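Local coordinates for enoyl-CoA Hydratase (PDB 1UIY), which probably catalyses the reversible addition of water to (2E)-enoyl-CoA, giving (3S)-3-hydroxyacyl-CoA, a step of fatty-acid beta-oxidation, at residues 5-11 with 189-193; 112-116 with 141-145; 237-241 with 249-253. One frame throughout, in Å; residues are numbered along the deposited sequence.

Contact 1 (5-11 with 189-193); sequences EKGHVAV and KALAE
Val9 and Val11 present their methyl groups to one flank of helix 189-193. Val9 carries the largest share of the contact, set against Ala192 and the chain of Glu193, and its two branches divide the work. CG1 lies against Ala192, with the two methyl carbons, Val9 CG1 and Ala192 CB, 3.7 Å apart. Val9 CG2 faces the carboxylate end of Glu193, 3.4 Å from Glu193 CD. A valine suits this place because its fork spans two helix residues at once, while the small Ala192 lets the strand come close to the helix. Val11 meets Lys189 through the lysine's aliphatic part: Val11 CG2 lies 3.3 Å from Lys189 CE, and the lysine chain runs across the valine.

The charged groups lie around these valines. Lys189 starts with CG opposite the carbonyl carbon (chi1 -74°) and then runs out fully extended, which brings its amino group past Val11 to within long range of Glu5. The salt bridge there is long, 3.9 Å between Lys189 NZ and Glu5 OE1, and probably contributes only modestly. Glu193, whose chain bends at chi2, places its carboxylate beside Val9 and near the CB of His8; if His8 were protonated, the carboxylate could attract it at longer range.

No hydrogen bond joins the two segments. Each is held by its own backbone bonds; within 5-11, Glu5 and Val11 form a hydrogen-bonded antiparallel pair: Glu5 N reaches Val11 O at 2.9 Å and Val11 N reaches Glu5 O at 3.2 Å.

Strand 9-11 and helix 189-193 run roughly antiparallel, their axes 9.0 Å apart at closest approach and 146° from parallel. The helix lies over the six-stranded sheet: Val9, Val11 and Ala192 all touch Val48 of strand 46-51, and Leu191 reaches Leu118 and Val120 of strand 118-122.

Contact 2 (112-116 with 141-145); sequences LALAC and VSVIL
Leu114 and Ile144 lie alongside each other, pointing opposite ways, and the shape of Leu114 sets the contact. From its CB, which points at helix 141-145, the chain continues with CG opposite the backbone N (chi1 -167°), so that the branch point is carried outward to the helix. There Leu114 CG meets the methyl Ile144 CG2 at 3.7 Å. At the tip, Leu114 CD2 enters a depression formed by three residues: it lies 3.6 Å from Ile144 CG2, 3.7 Å from Leu145 CD1 and 4.0 Å from Val141 CG1. The i, i+3, i+4 spacing puts Val141 and, one turn later, Ile144 and Leu145 on one face of the helix.

The other branch of Ile144 works separately. Ile144 CD1 extends to within 3.6 Å of Ala115 CB, where a methyl side chain is small enough to admit it. Cutting Ile144 back to an alanine is likely to open a gap beside Ala115 CB and on one side of Leu114 CD2, which would keep only Leu145 and Val141 in this contact.

Lys152 of a neighbouring subunit donates hydrogen bonds to Leu114 O and Cys116 O. The side chain of Val141 is about 5 Å from that of Glu131, and also about 5 Å from a bound glycerol, probably from the crystallisation liquor. With every touching residue buried and no polar group joining the segments, the contact rests on shape and exclusion of water, close to Glu131, the inferred active-site residue.

Contact 3 (237-241 with 249-253); sequences DLAEG and RPPRF
Glu240 leaves the helix with CG opposite its backbone N (chi1 169°) and then bends at chi2 (52°), which swings its carboxylate over to Arg249 and Arg252 in the C-terminal tail. OE2 takes the larger share. Glu240 OE2 forms a salt bridge with Arg249 NH2 at 2.6 Å, though the hydrogen bond within it is bent and weak, the carboxylate and guanidinium planes standing 65° apart. Glu240 OE2 also accepts a weak but nearly straight bond from the backbone N of Arg252, 3.4 Å away. Glu240 OE1 lies over one face of the Arg252 guanidinium, 3.7 Å from Arg252 NH2, a long ion pair to which no N-H points.

Next to these charges, the Phe253 ring sits against the helix. The edge carbon Phe253 CE1 approaches Asp237 O at 3.2 Å in the plane of the ring, and Phe253 CD1 lies 3.7 Å from Asp237 CB. Gly241, having no side chain, lets Phe253 CE1 come within 3.8 Å of Gly241 N. Beyond the segments, Glu247 pairs with Arg249 NE, and Arg45 with the terminal carboxylate of Phe253. The arrangement is a surface salt-bridge network, centred on one glutamate, that ties an irregular C-terminal tail back onto the last helix.

In the fold
Contact 2 is the core one: the end region of one helix against another helix, its centre about 7 Å from the centre of the chain, wholly apolar and near the inferred active site. Contact 1 is intermediate, a helix lying on the main sheet, with two valines against the helix and charged side chains at its exposed edge. Contact 3 is at the surface, its centre about 28 Å from the centre of the chain, and relies on ion pairs with one aromatic ring beside them. None of the three touches another, and no helix or strand is shared between them. Contacts 2 and 3 both meet the same neighbouring subunit. Charge thus increases outward.

Contact 1 (5-11 with 189-193)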
loop_
_atom_site.group_PDB
_atom_site.type_symbol
_atom_site.label_atom_id
_atom_site.label_comp_id
_atom_site.label_asym_id
_atom_site.label_seq_id
_atom_site.Cartn_x
_atom_site.Cartn_y
_atom_site.Cartn_z
ATOM N N GLU A 5 -1.458 -30.269 25.933
ATOM C CA GLU A 5 -2.561 -30.653 26.804
ATOM C C GLU A 5 -3.853 -30.175 26.156
ATOM O O GLU A 5 -4.258 -29.024 26.336
ATOM C CB GLU A 5 -2.416 -30.012 28.183
ATOM C CG GLU A 5 -1.096 -30.300 28.855
ATOM C CD GLU A 5 -1.098 -29.921 30.321
ATOM O OE1 GLU A 5 -1.577 -28.813 30.650
ATOM O OE2 GLU A 5 -0.613 -30.727 31.145
ATOM N N LYS A 6 -4.495 -31.058 25.395
ATOM C CA LYS A 6 -5.729 -30.694 24.713
ATOM C C LYS A 6 -6.787 -30.212 25.691
ATOM O O LYS A 6 -6.730 -30.519 26.879
ATOM C CB LYS A 6 -6.254 -31.877 23.893
ATOM C CG LYS A 6 -5.301 -32.321 22.786
ATOM C CD LYS A 6 -6.019 -33.095 21.691
ATOM C CE LYS A 6 -5.097 -33.354 20.506
ATOM N NZ LYS A 6 -5.848 -33.847 19.311
ATOM N N GLY A 7 -7.745 -29.445 25.180
ATOM C CA GLY A 7 -8.812 -28.909 26.007
ATOM C C GLY A 7 -9.401 -27.706 25.301
ATOM O O GLY A 7 -8.835 -27.253 24.305
ATOM N N HIS A 8 -10.532 -27.191 25.777
ATOM C CA HIS A 8 -11.130 -26.023 25.138
ATOM C C HIS A 8 -10.034 -24.989 24.956
ATOM O O HIS A 8 -9.937 -24.339 23.917
ATOM C CB HIS A 8 -12.271 -25.465 25.987
ATOM C CG HIS A 8 -13.574 -26.160 25.756
ATOM N ND1 HIS A 8 -14.202 -26.169 24.527
ATOM C CD2 HIS A 8 -14.355 -26.895 26.584
ATOM C CE1 HIS A 8 -15.314 -26.878 24.609
ATOM N NE2 HIS A 8 -15.431 -27.330 25.846
ATOM N N VAL A 9 -9.203 -24.857 25.984
ATOM C CA VAL A 9 -8.064 -23.959 25.960
ATOM C C VAL A 9 -6.863 -24.888 25.985
ATOM O O VAL A 9 -6.443 -25.332 27.048
ATOM C CB VAL A 9 -8.016 -23.057 27.206
ATOM C CG1 VAL A 9 -6.680 -22.334 27.264
ATOM C CG2 VAL A 9 -9.156 -22.058 27.172
ATOM N N ALA A 10 -6.331 -25.210 24.813
ATOM C CA ALA A 10 -5.182 -26.103 24.726
ATOM C C ALA A 10 -3.920 -25.395 25.202
ATOM O O ALA A 10 -3.849 -24.163 25.183
ATOM C CB ALA A 10 -5.006 -26.586 23.292
ATOM N N VAL A 11 -2.933 -26.169 25.651
ATOM C CA VAL A 11 -1.668 -25.596 26.098
ATOM C C VAL A 11 -0.485 -26.335 25.482
ATOM O O VAL A 11 -0.394 -27.561 25.561
ATOM C CB VAL A 11 -1.517 -25.646 27.626
ATOM C CG1 VAL A 11 -0.197 -25.003 28.033
ATOM C CG2 VAL A 11 -2.669 -24.926 28.282
ATOM N N LYS A 189 -4.093 -18.820 30.802
ATOM C CA LYS A 189 -5.167 -19.786 30.579
ATOM C C LYS A 189 -6.481 -19.105 30.918
ATOM O O LYS A 189 -7.516 -19.380 30.315
ATOM C CB LYS A 189 -5.010 -21.008 31.485
ATOM C CG LYS A 189 -3.912 -21.967 31.100
ATOM C CD LYS A 189 -4.095 -23.269 31.853
ATOM C CE LYS A 189 -3.058 -24.303 31.456
ATOM N NZ LYS A 189 -3.303 -25.625 32.112
ATOM N N ALA A 190 -6.424 -18.223 31.908
ATOM C CA ALA A 190 -7.597 -17.491 32.341
ATOM C C ALA A 190 -8.038 -16.594 31.194
ATOM O O ALA A 190 -9.168 -16.701 30.704
ATOM C CB ALA A 190 -7.264 -16.661 33.567
ATOM N N LEU A 191 -7.134 -15.713 30.774
ATOM C CA LEU A 191 -7.389 -14.786 29.679
ATOM C C LEU A 191 -8.002 -15.517 28.486
ATOM O O LEU A 191 -9.032 -15.101 27.937
ATOM C CB LEU A 191 -6.076 -14.126 29.256
ATOM C CG LEU A 191 -6.133 -13.098 28.133
ATOM C CD1 LEU A 191 -7.137 -12.018 28.486
ATOM C CD2 LEU A 191 -4.754 -12.502 27.918
ATOM N N ALA A 192 -7.355 -16.613 28.098
ATOM C CA ALA A 192 -7.800 -17.422 26.976
ATOM C C ALA A 192 -9.263 -17.815 27.133
ATOM O O ALA A 192 -10.103 -17.431 26.322
ATOM C CB ALA A 192 -6.927 -18.660 26.861
ATOM N N GLU A 193 -9.557 -18.578 28.181
ATOM C CA GLU A 193 -10.914 -19.038 28.461
ATOM C C GLU A 193 -11.929 -17.917 28.213
ATOM O O GLU A 193 -12.937 -18.114 27.526
ATOM C CB GLU A 193 -11.010 -19.510 29.913
ATOM C CG GLU A 193 -11.821 -20.787 30.120
ATOM C CD GLU A 193 -10.986 -22.058 29.983
ATOM O OE1 GLU A 193 -9.954 -22.188 30.681
ATOM O OE2 GLU A 193 -11.368 -22.940 29.184
#

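Contact 2 (112-116 with 141-145)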
loop_
_atom_site.group_PDB
_atom_site.type_symbol
_atom_site.label_atom_id
_atom_site.label_comp_id
_atom_site.label_asym_id
_atom_site.label_seq_id
_atom_site.Cartn_x
_atom_site.Cartn_y
_atom_site.Cartn_z
ATOM N N LEU A 112 8.699 -15.011 18.838
ATOM C CA LEU A 112 7.699 -16.060 18.923
ATOM C C LEU A 112 6.606 -15.623 19.879
ATOM O O LEU A 112 5.414 -15.838 19.638
ATOM C CB LEU A 112 8.330 -17.352 19.430
ATOM C CG LEU A 112 7.613 -18.684 19.154
ATOM C CD1 LEU A 112 7.430 -19.423 20.485
ATOM C CD2 LEU A 112 6.282 -18.465 18.446
ATOM N N ALA A 113 7.016 -14.997 20.970
ATOM C CA ALA A 113 6.057 -14.543 21.953
ATOM C C ALA A 113 5.231 -13.411 21.378
ATOM O O ALA A 113 4.012 -13.377 21.548
ATOM C CB ALA A 113 6.777 -14.080 23.207
ATOM N N LEU A 114 5.894 -12.490 20.684
ATOM C CA LEU A 114 5.205 -11.342 20.099
ATOM C C LEU A 114 4.212 -11.756 19.020
ATOM O O LEU A 114 3.212 -11.083 18.795
ATOM C CB LEU A 114 6.216 -10.356 19.504
ATOM C CG LEU A 114 5.638 -8.978 19.154
ATOM C CD1 LEU A 114 5.326 -8.206 20.431
ATOM C CD2 LEU A 114 6.624 -8.208 18.307
ATOM N N ALA A 115 4.489 -12.869 18.357
ATOM C CA ALA A 115 3.618 -13.347 17.303
ATOM C C ALA A 115 2.276 -13.855 17.816
ATOM O O ALA A 115 1.383 -14.141 17.031
ATOM C CB ALA A 115 4.322 -14.430 16.504
ATOM N N CYS A 116 2.124 -13.976 19.125
ATOM C CA CYS A 116 0.857 -14.447 19.671
ATOM C C CYS A 116 -0.150 -13.314 19.756
ATOM O O CYS A 116 0.225 -12.148 19.834
ATOM C CB CYS A 116 1.055 -15.056 21.065
ATOM S SG CYS A 116 1.639 -16.780 21.082
ATOM N N VAL A 141 10.934 -10.317 13.111
ATOM C CA VAL A 141 10.168 -9.728 14.188
ATOM C C VAL A 141 9.682 -8.346 13.812
ATOM O O VAL A 141 8.554 -7.969 14.121
ATOM C CB VAL A 141 11.004 -9.620 15.465
ATOM C CG1 VAL A 141 10.085 -9.419 16.657
ATOM C CG2 VAL A 141 11.865 -10.875 15.633
ATOM N N SER A 142 10.544 -7.593 13.145
ATOM C CA SER A 142 10.236 -6.235 12.723
ATOM C C SER A 142 8.839 -6.139 12.132
ATOM O O SER A 142 8.095 -5.194 12.406
ATOM C CB SER A 142 11.242 -5.792 11.672
ATOM O OG SER A 142 12.540 -6.199 12.039
ATOM N N VAL A 143 8.503 -7.131 11.313
ATOM C CA VAL A 143 7.215 -7.196 10.643
ATOM C C VAL A 143 6.070 -7.002 11.617
ATOM O O VAL A 143 5.183 -6.194 11.384
ATOM C CB VAL A 143 7.053 -8.551 9.930
ATOM C CG1 VAL A 143 5.714 -8.624 9.224
ATOM C CG2 VAL A 143 8.185 -8.740 8.944
ATOM N N ILE A 144 6.098 -7.744 12.714
ATOM C CA ILE A 144 5.046 -7.659 13.712
ATOM C C ILE A 144 5.205 -6.438 14.613
ATOM O O ILE A 144 4.236 -5.734 14.909
ATOM C CB ILE A 144 5.043 -8.932 14.589
ATOM C CG1 ILE A 144 4.592 -10.129 13.764
ATOM C CG2 ILE A 144 4.120 -8.772 15.775
ATOM C CD1 ILE A 144 4.858 -11.455 14.466
ATOM N N LEU A 145 6.440 -6.185 15.026
ATOM C CA LEU A 145 6.745 -5.088 15.932
ATOM C C LEU A 145 6.266 -3.698 15.501
ATOM O O LEU A 145 5.747 -2.946 16.326
ATOM C CB LEU A 145 8.252 -5.088 16.231
ATOM C CG LEU A 145 8.749 -4.364 17.496
ATOM C CD1 LEU A 145 7.996 -4.803 18.747
ATOM C CD2 LEU A 145 10.231 -4.652 17.646
#

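Contact 3 (237-241 with 249-253)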
loop_
_atom_site.group_PDB
_atom_site.type_symbol
_atom_site.label_atom_id
_atom_site.label_comp_id
_atom_site.label_asym_id
_atom_site.label_seq_id
_atom_site.Cartn_x
_atom_site.Cartn_y
_atom_site.Cartn_z
ATOM N N ASP A 237 -23.474 -18.540 14.554
ATOM C CA ASP A 237 -23.111 -17.971 15.844
ATOM C C ASP A 237 -23.900 -16.709 16.141
ATOM O O ASP A 237 -24.283 -16.472 17.283
ATOM C CB ASP A 237 -21.620 -17.653 15.900
ATOM C CG ASP A 237 -20.752 -18.852 15.580
ATOM O OD1 ASP A 237 -19.615 -18.912 16.100
ATOM O OD2 ASP A 237 -21.197 -19.724 14.799
ATOM N N LEU A 238 -24.141 -15.887 15.125
ATOM C CA LEU A 238 -24.907 -14.673 15.361
ATOM C C LEU A 238 -26.325 -15.087 15.703
ATOM O O LEU A 238 -26.939 -14.533 16.621
ATOM C CB LEU A 238 -24.928 -13.770 14.131
ATOM C CG LEU A 238 -25.557 -12.404 14.416
ATOM C CD1 LEU A 238 -24.802 -11.734 15.557
ATOM C CD2 LEU A 238 -25.527 -11.536 13.174
ATOM N N ALA A 239 -26.842 -16.063 14.952
ATOM C CA ALA A 239 -28.186 -16.576 15.182
ATOM C C ALA A 239 -28.222 -17.114 16.608
ATOM O O ALA A 239 -29.079 -16.729 17.400
ATOM C CB ALA A 239 -28.511 -17.684 14.188
ATOM N N GLU A 240 -27.273 -17.990 16.930
ATOM C CA GLU A 240 -27.186 -18.571 18.262
ATOM C C GLU A 240 -27.142 -17.503 19.341
ATOM O O GLU A 240 -27.920 -17.530 20.285
ATOM C CB GLU A 240 -25.935 -19.441 18.379
ATOM C CG GLU A 240 -25.606 -19.869 19.799
ATOM C CD GLU A 240 -26.785 -20.502 20.514
ATOM O OE1 GLU A 240 -27.278 -21.561 20.059
ATOM O OE2 GLU A 240 -27.221 -19.934 21.538
ATOM N N GLY A 241 -26.218 -16.564 19.197
ATOM C CA GLY A 241 -26.082 -15.509 20.180
ATOM C C GLY A 241 -27.337 -14.694 20.405
ATOM O O GLY A 241 -27.797 -14.570 21.536
ATOM N N ARG A 249 -30.261 -16.642 28.310
ATOM C CA ARG A 249 -29.475 -17.844 28.566
ATOM C C ARG A 249 -28.090 -17.710 27.946
ATOM O O ARG A 249 -27.880 -16.912 27.032
ATOM C CB ARG A 249 -30.153 -19.073 27.955
ATOM C CG ARG A 249 -29.972 -19.192 26.445
ATOM C CD ARG A 249 -30.607 -20.459 25.905
ATOM N NE ARG A 249 -30.522 -20.553 24.446
ATOM C CZ ARG A 249 -29.411 -20.829 23.765
ATOM N NH1 ARG A 249 -28.267 -21.045 24.404
ATOM N NH2 ARG A 249 -29.445 -20.896 22.441
ATOM N N PRO A 250 -27.122 -18.489 28.443
ATOM C CA PRO A 250 -25.759 -18.440 27.907
ATOM C C PRO A 250 -25.699 -19.016 26.492
ATOM O O PRO A 250 -26.337 -20.029 26.197
ATOM C CB PRO A 250 -24.970 -19.280 28.906
ATOM C CG PRO A 250 -25.690 -19.019 30.185
ATOM C CD PRO A 250 -27.135 -19.143 29.759
ATOM N N PRO A 251 -24.944 -18.362 25.595
ATOM C CA PRO A 251 -24.775 -18.778 24.200
ATOM C C PRO A 251 -23.991 -20.075 24.088
ATOM O O PRO A 251 -22.991 -20.261 24.781
ATOM C CB PRO A 251 -24.013 -17.611 23.588
ATOM C CG PRO A 251 -24.475 -16.451 24.397
ATOM C CD PRO A 251 -24.412 -17.004 25.789
ATOM N N ARG A 252 -24.444 -20.968 23.213
ATOM C CA ARG A 252 -23.769 -22.243 23.006
ATOM C C ARG A 252 -23.238 -22.327 21.582
ATOM O O ARG A 252 -23.752 -23.085 20.758
ATOM C CB ARG A 252 -24.728 -23.402 23.265
ATOM C CG ARG A 252 -25.170 -23.542 24.716
ATOM C CD ARG A 252 -26.263 -24.602 24.884
ATOM N NE ARG A 252 -27.456 -24.291 24.095
ATOM C CZ ARG A 252 -27.587 -24.532 22.792
ATOM N NH1 ARG A 252 -26.599 -25.102 22.109
ATOM N NH2 ARG A 252 -28.702 -24.187 22.162
ATOM N N PHE A 253 -22.205 -21.537 21.301
ATOM C CA PHE A 253 -21.587 -21.500 19.981
ATOM C C PHE A 253 -20.936 -22.831 19.641
ATOM O O PHE A 253 -21.284 -23.406 18.589
ATOM C CB PHE A 253 -20.532 -20.403 19.928
ATOM C CG PHE A 253 -21.054 -19.046 20.276
ATOM C CD1 PHE A 253 -22.071 -18.465 19.525
ATOM C CD2 PHE A 253 -20.526 -18.342 21.352
ATOM C CE1 PHE A 253 -22.556 -17.206 19.840
ATOM C CE2 PHE A 253 -21.006 -17.077 21.675
ATOM C CZ PHE A 253 -22.024 -16.508 20.918
ATOM O OXT PHE A 253 -20.076 -23.275 20.429
#